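Long-range contacts in inositol-3-phosphate synthase (Caenorhabditis elegans, PDB 1VKO), which belongs to the myo-inositol-1-phosphate synthase family, forms a four-chain assembly and binds nicotinamide-adenine-dinucleotide on a Rossmann-type domain: residues A[94-99]-A[114-119]; A[101-106]-A[178-183]; A[240-245]-A[293-298]; A[317-322]-A[474-479]; A[415-420]-A[433-438]. One frame throughout, in Å; residues are numbered along the deposited sequence.

Contact 1: A[94-99]-A[114-119]; sequences GSIFAN and ANYFGS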
# COMPACT_ATOMS: atom_id res chain seq x y z
N GLY A 94 -16.60 2.20 29.56
CA GLY A 94 -16.69 0.75 29.41
C GLY A 94 -15.43 0.02 29.81
O GLY A 94 -15.47 -0.93 30.60
N SER A 95 -14.30 0.47 29.27
CA SER A 95 -13.00 -0.16 29.50
C SER A 95 -12.48 -0.07 30.93
O SER A 95 -11.76 -0.99 31.37
CB SER A 95 -11.95 0.41 28.55
OG SER A 95 -12.38 0.30 27.20
N ILE A 96 -12.82 1.00 31.65
CA ILE A 96 -12.51 1.08 33.11
C ILE A 96 -13.20 -0.06 33.85
O ILE A 96 -12.56 -0.84 34.57
CB ILE A 96 -12.83 2.52 33.67
CG1 ILE A 96 -11.86 3.54 33.05
CG2 ILE A 96 -12.64 2.62 35.12
CD1 ILE A 96 -12.26 5.00 33.24
N PHE A 97 -14.50 -0.19 33.64
CA PHE A 97 -15.26 -1.28 34.27
C PHE A 97 -14.67 -2.61 33.87
O PHE A 97 -14.48 -3.49 34.68
CB PHE A 97 -16.71 -1.24 33.80
CG PHE A 97 -17.54 -0.21 34.52
CD1 PHE A 97 -17.45 -0.07 35.92
CD2 PHE A 97 -18.42 0.59 33.82
CE1 PHE A 97 -18.22 0.88 36.58
CE2 PHE A 97 -19.21 1.53 34.48
CZ PHE A 97 -19.10 1.69 35.85
N ALA A 98 -14.37 -2.73 32.58
CA ALA A 98 -13.92 -3.96 32.01
C ALA A 98 -12.61 -4.35 32.64
O ALA A 98 -12.41 -5.51 32.97
CB ALA A 98 -13.80 -3.82 30.52
N ASN A 99 -11.71 -3.38 32.84
CA ASN A 99 -10.45 -3.67 33.58
C ASN A 99 -10.62 -3.92 35.09
O ASN A 99 -9.88 -4.72 35.66
CB ASN A 99 -9.40 -2.60 33.33
CG ASN A 99 -8.74 -2.74 31.99
OD1 ASN A 99 -7.65 -3.30 31.87
ND2 ASN A 99 -9.41 -2.22 30.96
N ALA A 114 -9.62 -7.72 29.10
CA ALA A 114 -9.46 -6.27 29.28
C ALA A 114 -8.00 -5.88 29.53
O ALA A 114 -7.26 -6.61 30.22
CB ALA A 114 -10.33 -5.78 30.39
N ASN A 115 -7.57 -4.76 28.94
CA ASN A 115 -6.30 -4.15 29.33
C ASN A 115 -6.26 -2.64 29.10
O ASN A 115 -7.28 -2.05 28.75
CB ASN A 115 -5.10 -4.85 28.67
CG ASN A 115 -5.13 -4.76 27.15
OD1 ASN A 115 -5.66 -3.80 26.58
ND2 ASN A 115 -4.54 -5.74 26.49
N TYR A 116 -5.09 -2.04 29.32
CA TYR A 116 -4.86 -0.60 29.14
C TYR A 116 -3.74 -0.37 28.18
O TYR A 116 -3.00 0.56 28.36
CB TYR A 116 -4.54 0.17 30.45
CG TYR A 116 -5.75 0.35 31.38
CD1 TYR A 116 -6.90 0.98 30.93
CD2 TYR A 116 -5.74 -0.14 32.67
CE1 TYR A 116 -7.99 1.12 31.72
CE2 TYR A 116 -6.85 0.02 33.50
CZ TYR A 116 -7.96 0.64 33.01
OH TYR A 116 -9.08 0.76 33.78
N PHE A 117 -3.62 -1.19 27.13
CA PHE A 117 -2.59 -0.91 26.13
C PHE A 117 -2.83 0.44 25.41
O PHE A 117 -3.95 0.95 25.34
CB PHE A 117 -2.48 -2.04 25.12
CG PHE A 117 -1.72 -3.25 25.61
CD1 PHE A 117 -1.40 -3.41 26.96
CD2 PHE A 117 -1.34 -4.25 24.70
CE1 PHE A 117 -0.72 -4.53 27.42
CE2 PHE A 117 -0.65 -5.40 25.14
CZ PHE A 117 -0.34 -5.54 26.51
N GLY A 118 -1.75 1.02 24.91
CA GLY A 118 -1.85 2.32 24.30
C GLY A 118 -2.04 3.48 25.23
O GLY A 118 -2.29 4.59 24.76
N SER A 119 -1.95 3.23 26.55
CA SER A 119 -1.83 4.29 27.56
C SER A 119 -0.33 4.50 27.79
O SER A 119 0.34 3.56 28.16
CB SER A 119 -2.50 3.81 28.87
OG SER A 119 -2.63 4.85 29.86
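The amide nitrogen of Asn99 holds two carbonyl oxygens, one in each segment. Asn99 ND2 gives a straight bond of 2.7 Å to Ser95 O, one turn back in its own helix, with an N-H...O angle of 178°. It gives a second, more bent bond of 3.1 Å to Asn115 O across the contact. That donor stands above the carbonyl plane of Asn115, not on a lone pair. Ser95 O also takes the backbone N of Asn99, and the two donors reach it from opposite faces of its plane.

The Asn99 amide lies nearly flat on the Tyr116 ring, with the two planes 12° apart. Asn99 CG sits 3.6 Å above the ring plane, offset toward the rim. CG of Asn99 is anti to its carbonyl carbon (chi1 -76°), which sets the amide over the ring and beside the 114-116 backbone. The Tyr116 hydroxyl end reaches the helix, with OH 3.5 Å from Ile96 CA. This hydroxyl is hydrogen-bonded to Asn152. Further along, the methyl of Ala114 packs on the last helical turn, its CB 3.3 Å from Ala98 O and 4.0 Å from Ala98 CB.

The contact joins the end of helix 87-100 to the loop after strand 110-113. Phe425 of the second subunit packs on Ser95 and Tyr116, and Met426 N of that subunit bonds to Asn115 OD1. Two bonds on ND2 and a ring against one face fix the rotation of the Asn99 amide. Asn99 thus gives the polar part of the tie between helix and loop, beside a subunit interface.

Contact 2: A[101-106]-A[178-183]; sequences YAMTWR and PELQEK
Glu179 and Lys183 reach strand 104-106 with chains that are extended beyond CG. Glu179 CG is anti to its own backbone N (chi1 -160°), whereas Lys183 CG lies beside its own N (chi1 -80°). The motif is a helix packed on one strand of a two-stranded antiparallel hairpin, 104-107 with 110-113. Helix 178-183 and strand 104-106 run roughly antiparallel, at 142°, with axes 7.9 Å apart.

Glu179 and Lys183 are one turn apart and grip neighbouring backbone groups of the strand. Lys183 NZ donates to Thr104 O at 2.5 Å, tilted from the carbonyl plane. Glu179 OE1 accepts from Arg106 N at 2.6 Å, on its syn side. The lysine and glutamate form only a long salt bridge with each other.

Leu180 turns to the apolar side, toward Trp105 and Met103. Its CD2 lies over one face of the Trp105 six-membered ring, a CH-pi contact 3.9 Å from the centroid. Its CD1 meets Met103 CB, while Met103 SD rests on Lys183 CB at 3.8 Å. Met426 of the second subunit packs on both Trp105 and Leu180. A water closes the far end, donating to Arg106 O at 2.6 Å and to Glu179 OE1 at 2.5 Å.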
# COMPACT_ATOMS: atom_id res chain seq x y z
N TYR A 101 -13.10 -5.46 36.55
CA TYR A 101 -13.58 -6.83 36.69
C TYR A 101 -12.83 -7.86 35.88
O TYR A 101 -13.23 -9.03 35.84
CB TYR A 101 -15.05 -6.89 36.34
CG TYR A 101 -15.87 -6.09 37.33
CD1 TYR A 101 -16.11 -4.74 37.11
CD2 TYR A 101 -16.35 -6.68 38.49
CE1 TYR A 101 -16.84 -4.00 38.03
CE2 TYR A 101 -17.09 -5.94 39.42
CZ TYR A 101 -17.33 -4.60 39.17
OH TYR A 101 -18.05 -3.87 40.07
N ALA A 102 -11.75 -7.44 35.21
CA ALA A 102 -10.95 -8.35 34.40
C ALA A 102 -11.79 -9.17 33.40
O ALA A 102 -11.64 -10.39 33.29
CB ALA A 102 -10.14 -9.26 35.30
N MET A 103 -12.64 -8.47 32.65
CA MET A 103 -13.53 -9.14 31.71
C MET A 103 -12.79 -9.74 30.53
O MET A 103 -11.81 -9.17 30.02
CB MET A 103 -14.66 -8.23 31.25
CG MET A 103 -15.29 -7.38 32.37
SD MET A 103 -16.89 -6.67 31.93
CE MET A 103 -17.51 -6.06 33.48
N THR A 104 -13.25 -10.92 30.11
CA THR A 104 -12.72 -11.58 28.94
C THR A 104 -13.83 -11.76 27.94
O THR A 104 -14.99 -11.65 28.28
CB THR A 104 -12.10 -12.96 29.29
OG1 THR A 104 -12.91 -13.62 30.25
CG2 THR A 104 -10.76 -12.83 30.01
N TRP A 105 -13.47 -12.02 26.68
CA TRP A 105 -14.49 -12.38 25.69
C TRP A 105 -13.90 -13.43 24.74
O TRP A 105 -12.68 -13.44 24.54
CB TRP A 105 -15.04 -11.13 24.97
CG TRP A 105 -13.99 -10.24 24.37
CD1 TRP A 105 -13.60 -10.22 23.08
CD2 TRP A 105 -13.16 -9.27 25.06
NE1 TRP A 105 -12.60 -9.30 22.89
CE2 TRP A 105 -12.31 -8.69 24.09
CE3 TRP A 105 -13.06 -8.83 26.40
CZ2 TRP A 105 -11.34 -7.70 24.40
CZ3 TRP A 105 -12.13 -7.84 26.72
CH2 TRP A 105 -11.26 -7.29 25.71
N ARG A 106 -14.74 -14.33 24.21
CA ARG A 106 -14.24 -15.36 23.29
C ARG A 106 -13.82 -14.72 21.96
O ARG A 106 -14.51 -13.83 21.46
CB ARG A 106 -15.29 -16.43 23.01
CG ARG A 106 -15.34 -17.63 24.00
CD ARG A 106 -14.27 -18.76 23.77
NE ARG A 106 -14.22 -19.34 22.41
CZ ARG A 106 -13.08 -19.68 21.77
NH1 ARG A 106 -11.91 -19.51 22.38
NH2 ARG A 106 -13.08 -20.20 20.53
N PRO A 178 -19.78 -7.97 20.70
CA PRO A 178 -21.09 -8.09 21.32
C PRO A 178 -20.91 -8.63 22.72
O PRO A 178 -21.25 -7.94 23.65
CB PRO A 178 -21.83 -9.07 20.39
CG PRO A 178 -21.19 -8.64 18.97
CD PRO A 178 -19.77 -8.65 19.39
N GLU A 179 -20.23 -9.75 22.86
CA GLU A 179 -20.06 -10.39 24.16
C GLU A 179 -19.69 -9.43 25.25
O GLU A 179 -20.29 -9.48 26.32
CB GLU A 179 -19.00 -11.50 24.12
CG GLU A 179 -19.15 -12.48 25.28
CD GLU A 179 -17.98 -13.43 25.46
OE1 GLU A 179 -17.26 -13.73 24.48
OE2 GLU A 179 -17.78 -13.87 26.62
N LEU A 180 -18.70 -8.57 24.98
CA LEU A 180 -18.21 -7.61 26.00
C LEU A 180 -19.21 -6.50 26.34
O LEU A 180 -19.17 -5.94 27.44
CB LEU A 180 -16.83 -7.01 25.61
CG LEU A 180 -16.18 -5.96 26.51
CD1 LEU A 180 -15.98 -6.45 27.96
CD2 LEU A 180 -14.84 -5.49 25.88
N GLN A 181 -20.11 -6.19 25.40
CA GLN A 181 -21.17 -5.21 25.66
C GLN A 181 -22.18 -5.85 26.60
O GLN A 181 -22.71 -5.19 27.51
CB GLN A 181 -21.86 -4.78 24.35
CG GLN A 181 -20.98 -3.94 23.37
CD GLN A 181 -21.73 -3.53 22.11
OE1 GLN A 181 -22.95 -3.31 22.16
NE2 GLN A 181 -21.00 -3.45 20.96
N GLU A 182 -22.45 -7.15 26.41
CA GLU A 182 -23.37 -7.83 27.35
C GLU A 182 -22.83 -7.93 28.77
O GLU A 182 -23.53 -7.63 29.70
CB GLU A 182 -23.80 -9.20 26.84
CG GLU A 182 -25.18 -9.19 26.17
CD GLU A 182 -25.32 -8.10 25.11
OE1 GLU A 182 -24.79 -8.26 23.97
OE2 GLU A 182 -25.97 -7.08 25.44
N LYS A 183 -21.58 -8.31 28.93
CA LYS A 183 -20.94 -8.32 30.23
C LYS A 183 -20.97 -6.94 30.88
O LYS A 183 -21.17 -6.83 32.10
CB LYS A 183 -19.48 -8.79 30.07
CG LYS A 183 -19.37 -10.32 29.96
CD LYS A 183 -17.96 -10.77 29.65
CE LYS A 183 -17.84 -12.25 29.93
NZ LYS A 183 -16.43 -12.69 30.10
O HOH W 1 -16.99 -13.32 22.00

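Contact 3: A[240-245]-A[293-298]; sequences LECVIV and GAHYIN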
# COMPACT_ATOMS: atom_id res chain seq x y z
N LEU A 240 -14.64 14.39 46.11
CA LEU A 240 -13.46 14.40 45.26
C LEU A 240 -12.49 15.50 45.64
O LEU A 240 -12.89 16.61 45.96
CB LEU A 240 -13.89 14.64 43.82
CG LEU A 240 -14.92 13.65 43.27
CD1 LEU A 240 -15.50 14.16 41.98
CD2 LEU A 240 -14.32 12.24 43.08
N GLU A 241 -11.20 15.21 45.56
CA GLU A 241 -10.20 16.24 45.76
C GLU A 241 -9.64 16.79 44.45
O GLU A 241 -8.99 17.83 44.49
CB GLU A 241 -9.04 15.72 46.61
CG GLU A 241 -9.42 15.26 48.01
CD GLU A 241 -8.51 14.15 48.48
OE1 GLU A 241 -7.32 14.44 48.74
OE2 GLU A 241 -8.97 12.99 48.54
N CYS A 242 -9.84 16.09 43.33
CA CYS A 242 -9.43 16.60 42.00
C CYS A 242 -10.55 16.38 40.99
O CYS A 242 -11.01 15.25 40.81
CB CYS A 242 -8.16 15.92 41.48
SG CYS A 242 -7.42 16.68 40.02
N VAL A 243 -10.98 17.46 40.35
CA VAL A 243 -12.05 17.36 39.36
C VAL A 243 -11.44 17.81 38.04
O VAL A 243 -10.84 18.89 37.98
CB VAL A 243 -13.26 18.27 39.71
CG1 VAL A 243 -14.30 18.22 38.63
CG2 VAL A 243 -13.87 17.84 41.01
N ILE A 244 -11.57 16.97 37.02
CA ILE A 244 -11.10 17.29 35.69
C ILE A 244 -12.30 17.21 34.76
O ILE A 244 -13.09 16.25 34.82
CB ILE A 244 -9.99 16.33 35.21
CG1 ILE A 244 -8.81 16.37 36.14
CG2 ILE A 244 -9.53 16.66 33.74
CD1 ILE A 244 -8.06 15.00 36.23
N VAL A 245 -12.46 18.25 33.93
CA VAL A 245 -13.45 18.28 32.89
C VAL A 245 -12.76 18.15 31.53
O VAL A 245 -11.72 18.79 31.27
CB VAL A 245 -14.24 19.57 32.93
CG1 VAL A 245 -15.06 19.75 31.57
CG2 VAL A 245 -15.12 19.58 34.17
N GLY A 293 -12.86 25.44 40.12
CA GLY A 293 -11.59 24.81 40.50
C GLY A 293 -11.28 23.46 39.86
O GLY A 293 -10.30 22.80 40.25
N ALA A 294 -12.10 23.05 38.89
CA ALA A 294 -11.82 21.90 38.01
C ALA A 294 -10.90 22.28 36.85
O ALA A 294 -10.95 23.40 36.34
CB ALA A 294 -13.12 21.31 37.46
N HIS A 295 -10.06 21.35 36.42
CA HIS A 295 -9.16 21.61 35.31
C HIS A 295 -9.91 21.24 34.04
O HIS A 295 -10.88 20.47 34.07
CB HIS A 295 -7.87 20.77 35.42
CG HIS A 295 -7.25 20.79 36.79
ND1 HIS A 295 -6.56 21.87 37.27
CD2 HIS A 295 -7.22 19.85 37.77
CE1 HIS A 295 -6.14 21.61 38.50
NE2 HIS A 295 -6.52 20.39 38.82
N TYR A 296 -9.45 21.78 32.93
CA TYR A 296 -10.17 21.61 31.70
C TYR A 296 -9.26 21.19 30.54
O TYR A 296 -8.27 21.91 30.21
CB TYR A 296 -10.96 22.88 31.36
CG TYR A 296 -11.88 22.67 30.17
CD1 TYR A 296 -13.13 22.08 30.31
CD2 TYR A 296 -11.47 23.03 28.92
CE1 TYR A 296 -13.95 21.88 29.19
CE2 TYR A 296 -12.25 22.80 27.82
CZ TYR A 296 -13.48 22.27 27.94
OH TYR A 296 -14.25 22.09 26.77
N ILE A 297 -9.60 20.03 29.95
CA ILE A 297 -8.93 19.49 28.73
C ILE A 297 -9.81 19.48 27.49
O ILE A 297 -10.95 18.98 27.52
CB ILE A 297 -8.41 18.02 28.96
CG1 ILE A 297 -7.69 17.85 30.32
CG2 ILE A 297 -7.53 17.54 27.75
CD1 ILE A 297 -6.51 18.75 30.53
N ASN A 298 -9.26 20.03 26.40
CA ASN A 298 -9.92 20.09 25.10
C ASN A 298 -9.34 19.04 24.14
O ASN A 298 -8.21 19.20 23.64
CB ASN A 298 -9.72 21.49 24.47
CG ASN A 298 -10.27 21.58 23.01
OD1 ASN A 298 -11.22 20.89 22.65
ND2 ASN A 298 -9.69 22.46 22.20
O HOH W 2 -9.93 20.08 40.95
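Two neighbouring parallel strands of the Rossmann-type sheet meet here, 242-247 in the middle and 295-298 next to it. Ile244 pairs with His295, and Val245 with Tyr296. The link between them contains helices 265-273 and 281-291, and the latter packs on Val245 and Tyr296.

Three backbone bonds stitch the strands. His295 N donates to Val243 O at 3.0 Å, Val245 N to His295 O at 2.7 Å, and Ile297 N to Val245 O at 2.8 Å.

On the face of Val245 and Tyr296, Val245 CG1 meets the edge of the tyrosine ring, 3.3 Å from CD1. The CG1 branch is anti to the valine N (chi1 166°), and this carries it to the ring. Val243 CG1 packs on Ala294 CB at 3.5 Å. The face of Ile244 and His295 is turned to helix 440-458. There Cys242 SG lies in the plane of the imidazole at its edge, 3.9 Å from His295 CD2. His295 ND1 accepts from Phe319 N, just before the next strand, 320-321, which fixes the ring's turn. Ile244 CG2 lies beside Ile297 CG1.

Where the strands begin, a water bridges the backbones. It accepts from Val243 N at 2.9 Å and donates to Gly293 O at 2.8 Å.

Contact 4: A[317-322]-A[474-479]; sequences KVFVGG and SVLSIL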
# COMPACT_ATOMS: atom_id res chain seq x y z
N LYS A 317 -6.00 29.61 39.21
CA LYS A 317 -5.05 28.59 39.63
C LYS A 317 -5.46 27.16 39.25
O LYS A 317 -5.36 26.20 40.05
CB LYS A 317 -4.73 28.73 41.13
CG LYS A 317 -3.49 29.59 41.44
CD LYS A 317 -3.61 31.04 40.95
CE LYS A 317 -2.79 31.99 41.84
N VAL A 318 -5.86 27.03 37.99
CA VAL A 318 -6.33 25.78 37.40
C VAL A 318 -5.54 25.50 36.10
O VAL A 318 -4.99 26.44 35.48
CB VAL A 318 -7.85 25.91 37.23
CG1 VAL A 318 -8.28 25.83 35.79
CG2 VAL A 318 -8.60 24.96 38.19
N PHE A 319 -5.43 24.23 35.70
CA PHE A 319 -4.70 23.90 34.46
C PHE A 319 -5.63 23.73 33.30
O PHE A 319 -6.72 23.18 33.46
CB PHE A 319 -3.89 22.59 34.58
CG PHE A 319 -2.71 22.66 35.51
CD1 PHE A 319 -1.61 23.46 35.21
CD2 PHE A 319 -2.68 21.89 36.66
CE1 PHE A 319 -0.52 23.51 36.08
CE2 PHE A 319 -1.59 21.94 37.53
CZ PHE A 319 -0.51 22.74 37.24
N VAL A 320 -5.18 24.21 32.13
CA VAL A 320 -5.88 23.95 30.88
C VAL A 320 -5.03 23.08 29.97
O VAL A 320 -3.81 23.02 30.16
CB VAL A 320 -6.45 25.24 30.20
CG1 VAL A 320 -7.48 25.85 31.09
CG2 VAL A 320 -5.36 26.29 29.81
N GLY A 321 -5.66 22.39 29.01
CA GLY A 321 -4.93 21.56 28.03
C GLY A 321 -5.65 21.41 26.68
O GLY A 321 -6.86 21.55 26.60
N GLY A 322 -4.88 21.13 25.63
CA GLY A 322 -5.40 20.95 24.26
C GLY A 322 -4.34 21.24 23.22
O GLY A 322 -3.21 21.58 23.56
N SER A 474 -0.40 27.39 34.19
CA SER A 474 -1.74 26.84 33.94
C SER A 474 -1.88 26.06 32.64
O SER A 474 -2.63 25.08 32.59
CB SER A 474 -2.82 27.94 33.92
OG SER A 474 -2.81 28.70 35.11
N VAL A 475 -1.22 26.52 31.58
CA VAL A 475 -1.36 25.90 30.26
C VAL A 475 -0.38 24.77 30.24
O VAL A 475 0.81 24.99 29.96
CB VAL A 475 -0.97 26.84 29.08
CG1 VAL A 475 -1.14 26.10 27.74
CG2 VAL A 475 -1.82 28.08 29.07
N LEU A 476 -0.85 23.57 30.55
CA LEU A 476 0.11 22.52 30.77
C LEU A 476 0.52 21.76 29.55
O LEU A 476 -0.06 20.72 29.18
CB LEU A 476 -0.13 21.69 32.05
CG LEU A 476 -0.97 20.43 32.16
CD1 LEU A 476 -1.04 20.02 33.60
CD2 LEU A 476 -2.32 20.74 31.67
N SER A 477 1.56 22.32 28.92
CA SER A 477 2.11 21.84 27.68
C SER A 477 2.76 20.47 27.73
O SER A 477 2.90 19.84 26.70
CB SER A 477 3.08 22.88 27.09
OG SER A 477 4.00 23.38 28.05
N ILE A 478 3.15 19.99 28.90
CA ILE A 478 3.67 18.62 29.02
C ILE A 478 2.69 17.55 28.53
O ILE A 478 3.08 16.38 28.39
CB ILE A 478 4.10 18.25 30.48
CG1 ILE A 478 2.94 18.39 31.49
CG2 ILE A 478 5.33 19.02 30.91
CD1 ILE A 478 3.18 17.61 32.74
N LEU A 479 1.45 17.96 28.28
CA LEU A 479 0.41 17.06 27.75
C LEU A 479 0.47 16.90 26.23
O LEU A 479 -0.30 16.16 25.63
CB LEU A 479 -0.99 17.58 28.13
CG LEU A 479 -1.37 17.70 29.61
CD1 LEU A 479 -2.83 18.08 29.70
CD2 LEU A 479 -1.08 16.37 30.32
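Two backbone hydrogen bonds join the segments, both through Val320. Val320 N donates to Ser474 O at 2.7 Å. Leu476 N donates to Val320 O at 3.0 Å. They enclose Val475, the bridge partner of Val320. Ser474 O also receives a CA-H...O contact from Phe319 CA at 3.0 Å.

The aromatic contact is made by Phe319. Leu476 CD1 lies over one face of its ring, 3.9 Å from the centroid, and the two side chains cross at about a right angle. Ser474 O sits in the ring plane at the edge, 3.2 Å from Phe319 CD1. With CG beside the backbone N (chi1 -69°), the Phe319 ring lies alongside the 474-476 backbone.

Apolar contacts complete the fit. Val320 CG2 meets Val475 CG2 at 4.0 Å, and Leu479 CD1 approaches Gly321 CA. Helix 440-458 packs on Leu476 and Leu479, and helix 307-316 on Val318, Val320, Ser474 and Val475.

Leu476 is the centre of an inverse gamma turn, and the pairing is a single bridge. The arrangement is a late segment of the chain bridged to strand 320-321, the outermost strand at this side of the parallel Rossmann-type sheet.

Contact 5: A[415-420]-A[433-438]; sequences RAMDEY and VVHNTC
The His435 ring is met obliquely by Met417 CG of its pair partner, near ND1, and by Arg415 CD, 4.0 Å from His435 NE2. Met417 CG comes to 3.3 Å from His435 ND1, and Met417 SD lies at the ring edge, 4.8 Å from the centroid. The histidine CG is anti to the backbone N (chi1 -177°), which swings the ring over to the partner strand. ND1 is buried with no polar partner in the model. The Arg415 guanidinium is turned 71° from the imidazole, and Arg415 NE runs alongside Thr437 CG2 at 3.9 Å. Arg415 NH2 is hydrogen-bonded to Ser413 OG.

These strands form the beta hairpin 413-423 with 429-439, part of a mixed sheet. Asn436 N donates to Ala416 O at 3.0 Å and Val434 N to Asp418 O at 2.9 Å, with return bonds at both pairs.

On the other face, Ala416 CB touches Asn436 CB at 3.8 Å. The bound pyrophosphate lies about 6 Å from the Ala416 side chain on this face. Asp418 holds Gln329, which belongs to that pocket, and Ser352. Strand 429-439 pairs on with a strand of the second subunit. Glu419 of the fourth subunit forms a salt bridge with Arg415.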
# COMPACT_ATOMS: atom_id res chain seq x y z
N ARG A 415 -9.47 4.77 8.30
CA ARG A 415 -8.44 4.31 7.37
C ARG A 415 -7.56 5.49 6.98
O ARG A 415 -8.04 6.44 6.34
CB ARG A 415 -9.08 3.69 6.13
CG ARG A 415 -10.03 2.56 6.45
CD ARG A 415 -9.33 1.37 7.08
NE ARG A 415 -10.27 0.53 7.80
CZ ARG A 415 -10.94 -0.49 7.26
NH1 ARG A 415 -10.77 -0.81 5.97
NH2 ARG A 415 -11.77 -1.19 8.02
N ALA A 416 -6.29 5.43 7.38
CA ALA A 416 -5.37 6.52 7.11
C ALA A 416 -4.49 6.10 5.94
O ALA A 416 -3.79 5.10 6.01
CB ALA A 416 -4.53 6.86 8.36
N MET A 417 -4.55 6.84 4.84
CA MET A 417 -3.72 6.55 3.67
C MET A 417 -2.82 7.73 3.39
O MET A 417 -3.30 8.86 3.19
CB MET A 417 -4.59 6.19 2.46
CG MET A 417 -5.24 4.80 2.62
SD MET A 417 -6.48 4.32 1.41
CE MET A 417 -5.50 3.94 -0.06
N ASP A 418 -1.51 7.48 3.42
CA ASP A 418 -0.53 8.56 3.37
C ASP A 418 0.53 8.30 2.33
O ASP A 418 0.91 7.15 2.07
CB ASP A 418 0.17 8.74 4.72
CG ASP A 418 -0.78 9.18 5.82
OD1 ASP A 418 -1.77 8.47 6.08
OD2 ASP A 418 -0.61 10.22 6.51
N GLU A 419 1.01 9.39 1.72
CA GLU A 419 2.21 9.32 0.87
C GLU A 419 3.25 10.35 1.35
O GLU A 419 2.97 11.55 1.38
CB GLU A 419 1.83 9.54 -0.59
CG GLU A 419 2.90 9.10 -1.55
CD GLU A 419 2.71 9.66 -2.94
OE1 GLU A 419 2.83 10.90 -3.08
OE2 GLU A 419 2.46 8.87 -3.88
N TYR A 420 4.44 9.88 1.72
CA TYR A 420 5.58 10.79 1.97
C TYR A 420 6.62 10.70 0.85
O TYR A 420 7.10 9.60 0.53
CB TYR A 420 6.26 10.48 3.31
CG TYR A 420 5.38 10.66 4.56
CD1 TYR A 420 4.29 9.79 4.83
CD2 TYR A 420 5.67 11.67 5.50
CE1 TYR A 420 3.49 9.97 6.02
CE2 TYR A 420 4.88 11.85 6.68
CZ TYR A 420 3.81 11.01 6.93
OH TYR A 420 3.09 11.21 8.07
N VAL A 433 4.84 4.93 0.83
CA VAL A 433 3.35 4.85 0.81
C VAL A 433 2.90 4.03 2.04
O VAL A 433 3.47 2.99 2.29
CB VAL A 433 2.80 4.17 -0.49
CG1 VAL A 433 1.25 4.11 -0.47
CG2 VAL A 433 3.32 4.87 -1.78
N VAL A 434 1.86 4.48 2.76
CA VAL A 434 1.43 3.89 4.06
C VAL A 434 -0.08 3.63 4.15
O VAL A 434 -0.87 4.49 3.77
CB VAL A 434 1.82 4.83 5.25
CG1 VAL A 434 1.33 4.28 6.59
CG2 VAL A 434 3.30 5.05 5.31
N HIS A 435 -0.48 2.47 4.67
CA HIS A 435 -1.89 2.22 5.02
C HIS A 435 -2.04 1.78 6.49
O HIS A 435 -1.47 0.77 6.91
CB HIS A 435 -2.57 1.24 4.04
CG HIS A 435 -4.03 1.01 4.32
ND1 HIS A 435 -5.03 1.60 3.58
CD2 HIS A 435 -4.66 0.27 5.27
CE1 HIS A 435 -6.21 1.23 4.06
NE2 HIS A 435 -6.01 0.42 5.08
N ASN A 436 -2.86 2.54 7.24
CA ASN A 436 -2.96 2.49 8.70
C ASN A 436 -4.40 2.31 9.24
O ASN A 436 -5.17 3.28 9.31
CB ASN A 436 -2.43 3.80 9.27
CG ASN A 436 -2.19 3.75 10.76
OD1 ASN A 436 -2.33 2.69 11.40
ND2 ASN A 436 -1.81 4.91 11.34
N THR A 437 -4.74 1.10 9.68
CA THR A 437 -6.07 0.81 10.24
C THR A 437 -6.15 1.30 11.70
O THR A 437 -5.52 0.72 12.60
CB THR A 437 -6.36 -0.68 10.11
OG1 THR A 437 -6.31 -1.05 8.73
CG2 THR A 437 -7.84 -1.00 10.51
N CYS A 438 -6.88 2.40 11.91
CA CYS A 438 -6.97 3.12 13.22
C CYS A 438 -8.34 2.91 13.86
O CYS A 438 -9.35 3.50 13.45
CB CYS A 438 -6.74 4.62 13.06
SG CYS A 438 -5.08 5.00 12.49

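In the fold
From the N terminus, contact 1 closes first, bringing the loop after strand 110-113 back to helix 87-100. Contact 2 opens inside that loop and closes well beyond it, at helix 178-188, so the two cross. They touch through the backbone of Met103, near Ala98 and Ala114. Contact 3 follows in series and pairs two strands of the parallel sheet. Contact 4 opens soon after, at the neighbouring strand 320-321, and closes a long loop at 474-479. Contact 5, the hairpin 415-420 with 433-438, is nested within that loop. Its centre lies about 35 Å from that of contact 3, on the opposite side of the chain's centre.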